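Local coordinates for alpha-1,2-Mannosidase (Trichoderma reesei, PDB 1HCU), which probably trims alpha-1,2-linked mannose residues from high-mannose N-glycans in a calcium-dependent reaction, as a glycosyl hydrolase of family 47, at residues S214-F225 with F233-M244. Numbering follows the deposited sequence.
Sequences SPEAWPGLIGTF and FQDSSGSWSGLM
D235 OD1 takes two backbone N-H groups at once, one from each side of the contact: T224 N at 2.7 Å, nearly straight at 170° and on the syn lone pair, and S237 N on the anti lone pair. The other carboxylate oxygen, OD2, receives F225 N at 3.0 Å, again syn. CG, set between the backbone N and the carbonyl carbon (chi1 65°), turns the carboxylate back toward 214-225, where it meets the successive amides of T224 and F225, a small example of how one carboxylate can fix a loop that lacks regular structure. Replacing D235 by an alanine removes both acceptor oxygens, and the N-H groups of T224, F225 and S237 would probably be left without this mate, the chain at 224-225 being freer to shift. G223 lies close by, its CA making a CA-H...O contact to D235 O at 3.3 Å, where a CB would collide with that oxygen.

T224 adds its hydroxyl, OG1 donating to S237 O at 2.7 Å from above the carbonyl plane, while its CG2 rests against L243 CB. Apolar contacts add to this: I222 CB and CD1 meet the CE2-CZ side of the F233 ring, and F225 CZ touches L243 CD1 at 4.0 Å. At the far end, S236 OG donates to P215 O at 2.7 Å in the carbonyl plane, and a water lies 2.9 Å from both P215 O and D235 O.

Beyond the two segments, G238 pairs with Y296 of strand 292-297, and Y296 OH also bonds to I222 O. M244 leads directly to D245, a predicted active-site residue. With S237 N bonded to its OD1, D235 forms an Asx turn at the entry to strand 237-238 of the antiparallel sheet in this family 47 mannosidase.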
loop_
_atom_site.group_PDB
_atom_site.type_symbol
_atom_site.label_atom_id
_atom_site.label_comp_id
_atom_site.label_asym_id
_atom_site.label_seq_id
_atom_site.Cartn_x
_atom_site.Cartn_y
_atom_site.Cartn_z
ATOM N N SER A 214 -15.266 21.912 6.841
ATOM C CA SER A 214 -16.438 21.056 6.711
ATOM C C SER A 214 -16.543 20.133 7.923
ATOM O O SER A 214 -15.533 19.620 8.409
ATOM C CB SER A 214 -16.340 20.223 5.436
ATOM O OG SER A 214 -16.226 21.064 4.301
ATOM N N PRO A 215 -17.767 19.917 8.438
ATOM C CA PRO A 215 -17.967 19.042 9.601
ATOM C C PRO A 215 -17.630 17.596 9.256
ATOM O O PRO A 215 -17.762 17.180 8.102
ATOM C CB PRO A 215 -19.447 19.225 9.917
ATOM C CG PRO A 215 -20.040 19.420 8.557
ATOM C CD PRO A 215 -19.059 20.384 7.903
ATOM N N GLU A 216 -17.180 16.833 10.244
ATOM C CA GLU A 216 -16.837 15.435 10.004
ATOM C C GLU A 216 -18.116 14.654 9.763
ATOM O O GLU A 216 -19.103 14.863 10.456
ATOM C CB GLU A 216 -16.108 14.857 11.212
ATOM C CG GLU A 216 -14.893 15.657 11.609
ATOM C CD GLU A 216 -14.296 15.191 12.913
ATOM O OE1 GLU A 216 -13.605 14.155 12.928
ATOM O OE2 GLU A 216 -14.535 15.867 13.931
ATOM N N ALA A 217 -18.107 13.764 8.778
ATOM C CA ALA A 217 -19.295 12.967 8.493
ATOM C C ALA A 217 -19.644 12.257 9.786
ATOM O O ALA A 217 -20.807 12.181 10.182
ATOM C CB ALA A 217 -19.004 11.959 7.407
ATOM N N TRP A 218 -18.605 11.740 10.432
ATOM C CA TRP A 218 -18.720 11.031 11.697
ATOM C C TRP A 218 -17.399 11.257 12.411
ATOM O O TRP A 218 -16.390 11.540 11.778
ATOM C CB TRP A 218 -18.950 9.533 11.465
ATOM C CG TRP A 218 -20.388 9.171 11.212
ATOM C CD1 TRP A 218 -21.417 9.212 12.113
ATOM C CD2 TRP A 218 -20.959 8.739 9.972
ATOM N NE1 TRP A 218 -22.593 8.835 11.508
ATOM C CE2 TRP A 218 -22.342 8.539 10.194
ATOM C CE3 TRP A 218 -20.437 8.501 8.690
ATOM C CZ2 TRP A 218 -23.210 8.114 9.185
ATOM C CZ3 TRP A 218 -21.301 8.078 7.685
ATOM C CH2 TRP A 218 -22.673 7.890 7.940
ATOM N N PRO A 219 -17.391 11.141 13.741
ATOM C CA PRO A 219 -16.154 11.349 14.502
ATOM C C PRO A 219 -14.993 10.550 13.903
ATOM O O PRO A 219 -15.072 9.329 13.772
ATOM C CB PRO A 219 -16.535 10.881 15.906
ATOM C CG PRO A 219 -18.015 11.191 15.979
ATOM C CD PRO A 219 -18.500 10.727 14.623
ATOM N N GLY A 220 -13.924 11.242 13.526
ATOM C CA GLY A 220 -12.779 10.557 12.952
ATOM C C GLY A 220 -12.823 10.400 11.438
ATOM O O GLY A 220 -11.786 10.197 10.810
ATOM N N LEU A 221 -14.015 10.488 10.853
ATOM C CA LEU A 221 -14.169 10.362 9.407
ATOM C C LEU A 221 -14.170 11.743 8.759
ATOM O O LEU A 221 -15.220 12.376 8.581
ATOM C CB LEU A 221 -15.455 9.599 9.068
ATOM C CG LEU A 221 -15.426 8.160 9.597
ATOM C CD1 LEU A 221 -16.704 7.415 9.211
ATOM C CD2 LEU A 221 -14.199 7.441 9.032
ATOM N N ILE A 222 -12.964 12.187 8.414
ATOM C CA ILE A 222 -12.708 13.492 7.817
ATOM C C ILE A 222 -12.990 13.596 6.326
ATOM O O ILE A 222 -13.316 12.608 5.667
ATOM C CB ILE A 222 -11.229 13.910 8.068
ATOM C CG1 ILE A 222 -10.264 12.917 7.395
ATOM C CG2 ILE A 222 -10.956 13.925 9.572
ATOM C CD1 ILE A 222 -8.787 13.339 7.436
ATOM N N GLY A 223 -12.852 14.810 5.802
ATOM C CA GLY A 223 -13.076 15.062 4.385
ATOM C C GLY A 223 -11.890 14.585 3.562
ATOM O O GLY A 223 -10.899 14.116 4.118
ATOM N N THR A 224 -11.980 14.729 2.243
ATOM C CA THR A 224 -10.941 14.272 1.331
ATOM C C THR A 224 -9.917 15.322 0.887
ATOM O O THR A 224 -8.726 15.030 0.796
ATOM C CB THR A 224 -11.580 13.650 0.062
ATOM O OG1 THR A 224 -12.445 12.573 0.436
ATOM C CG2 THR A 224 -10.511 13.118 -0.883
ATOM N N PHE A 225 -10.376 16.536 0.604
ATOM C CA PHE A 225 -9.474 17.589 0.138
ATOM C C PHE A 225 -9.224 18.712 1.135
ATOM O O PHE A 225 -10.152 19.234 1.755
ATOM C CB PHE A 225 -9.994 18.157 -1.179
ATOM C CG PHE A 225 -10.301 17.099 -2.205
ATOM C CD1 PHE A 225 -11.620 16.737 -2.481
ATOM C CD2 PHE A 225 -9.271 16.455 -2.887
ATOM C CE1 PHE A 225 -11.909 15.754 -3.422
ATOM C CE2 PHE A 225 -9.548 15.467 -3.830
ATOM C CZ PHE A 225 -10.869 15.118 -4.099
ATOM N N PHE A 233 -10.687 22.014 5.604
ATOM C CA PHE A 233 -11.406 21.067 4.752
ATOM C C PHE A 233 -12.539 21.770 4.030
ATOM O O PHE A 233 -13.106 22.740 4.531
ATOM C CB PHE A 233 -11.979 19.909 5.571
ATOM C CG PHE A 233 -10.938 18.977 6.116
ATOM C CD1 PHE A 233 -10.088 19.384 7.137
ATOM C CD2 PHE A 233 -10.807 17.691 5.603
ATOM C CE1 PHE A 233 -9.120 18.526 7.643
ATOM C CE2 PHE A 233 -9.840 16.821 6.104
ATOM C CZ PHE A 233 -8.993 17.238 7.127
ATOM N N GLN A 234 -12.874 21.261 2.850
ATOM C CA GLN A 234 -13.935 21.838 2.034
ATOM C C GLN A 234 -15.036 20.836 1.683
ATOM O O GLN A 234 -15.953 21.157 0.918
ATOM C CB GLN A 234 -13.335 22.373 0.747
ATOM C CG GLN A 234 -12.414 21.375 0.105
ATOM C CD GLN A 234 -12.182 21.682 -1.338
ATOM O OE1 GLN A 234 -11.739 22.781 -1.689
ATOM N NE2 GLN A 234 -12.486 20.717 -2.201
ATOM N N ASP A 235 -14.934 19.625 2.228
ATOM C CA ASP A 235 -15.926 18.587 1.966
ATOM C C ASP A 235 -16.012 17.604 3.136
ATOM O O ASP A 235 -15.148 17.591 4.015
ATOM C CB ASP A 235 -15.563 17.836 0.686
ATOM C CG ASP A 235 -14.264 17.059 0.816
ATOM O OD1 ASP A 235 -14.264 16.009 1.489
ATOM O OD2 ASP A 235 -13.241 17.513 0.254
ATOM N N SER A 236 -17.060 16.787 3.136
ATOM C CA SER A 236 -17.258 15.798 4.181
ATOM C C SER A 236 -17.382 14.399 3.577
ATOM O O SER A 236 -18.131 13.563 4.083
ATOM C CB SER A 236 -18.520 16.130 4.982
ATOM O OG SER A 236 -18.437 17.433 5.539
ATOM N N SER A 237 -16.648 14.145 2.498
ATOM C CA SER A 237 -16.695 12.844 1.846
ATOM C C SER A 237 -15.394 12.074 2.054
ATOM O O SER A 237 -14.353 12.661 2.336
ATOM C CB SER A 237 -16.952 13.005 0.347
ATOM O OG SER A 237 -15.813 13.540 -0.301
ATOM N N GLY A 238 -15.453 10.755 1.904
ATOM C CA GLY A 238 -14.259 9.956 2.084
ATOM C C GLY A 238 -14.553 8.480 1.938
ATOM O O GLY A 238 -15.666 8.106 1.557
ATOM N N SER A 239 -13.563 7.649 2.258
ATOM C CA SER A 239 -13.690 6.199 2.159
ATOM C C SER A 239 -12.385 5.566 2.600
ATOM O O SER A 239 -11.479 6.254 3.060
ATOM C CB SER A 239 -13.926 5.793 0.713
ATOM O OG SER A 239 -12.742 6.000 -0.045
ATOM N N TRP A 240 -12.290 4.247 2.446
ATOM C CA TRP A 240 -11.063 3.544 2.779
ATOM C C TRP A 240 -10.327 3.148 1.498
ATOM O O TRP A 240 -9.551 2.194 1.480
ATOM C CB TRP A 240 -11.345 2.314 3.650
ATOM C CG TRP A 240 -11.597 2.682 5.088
ATOM C CD1 TRP A 240 -12.694 3.323 5.589
ATOM C CD2 TRP A 240 -10.702 2.500 6.192
ATOM N NE1 TRP A 240 -12.539 3.555 6.933
ATOM C CE2 TRP A 240 -11.328 3.063 7.334
ATOM C CE3 TRP A 240 -9.432 1.920 6.329
ATOM C CZ2 TRP A 240 -10.728 3.064 8.600
ATOM C CZ3 TRP A 240 -8.829 1.919 7.592
ATOM C CH2 TRP A 240 -9.478 2.488 8.710
ATOM N N SER A 241 -10.569 3.889 0.421
ATOM C CA SER A 241 -9.900 3.598 -0.842
ATOM C C SER A 241 -9.149 4.819 -1.384
ATOM O O SER A 241 -8.622 5.620 -0.615
ATOM C CB SER A 241 -10.905 3.075 -1.885
ATOM O OG SER A 241 -11.854 4.062 -2.223
ATOM N N GLY A 242 -9.090 4.945 -2.705
ATOM C CA GLY A 242 -8.378 6.054 -3.319
ATOM C C GLY A 242 -8.604 7.420 -2.698
ATOM O O GLY A 242 -9.727 7.771 -2.338
ATOM N N LEU A 243 -7.521 8.184 -2.567
ATOM C CA LEU A 243 -7.566 9.534 -2.010
ATOM C C LEU A 243 -7.657 9.661 -0.492
ATOM O O LEU A 243 -7.551 10.774 0.030
ATOM C CB LEU A 243 -8.729 10.319 -2.623
ATOM C CG LEU A 243 -8.754 10.461 -4.140
ATOM C CD1 LEU A 243 -10.032 11.187 -4.517
ATOM C CD2 LEU A 243 -7.513 11.212 -4.634
ATOM N N MET A 244 -7.850 8.551 0.223
ATOM C CA MET A 244 -7.958 8.617 1.680
ATOM C C MET A 244 -7.346 7.430 2.419
ATOM O O MET A 244 -6.771 7.597 3.498
ATOM C CB MET A 244 -9.438 8.767 2.084
ATOM C CG MET A 244 -9.701 8.866 3.590
ATOM S SD MET A 244 -11.442 9.322 3.964
ATOM C CE MET A 244 -11.410 11.104 3.615
HETATM O O HOH W 1 -15.194 17.115 6.839
#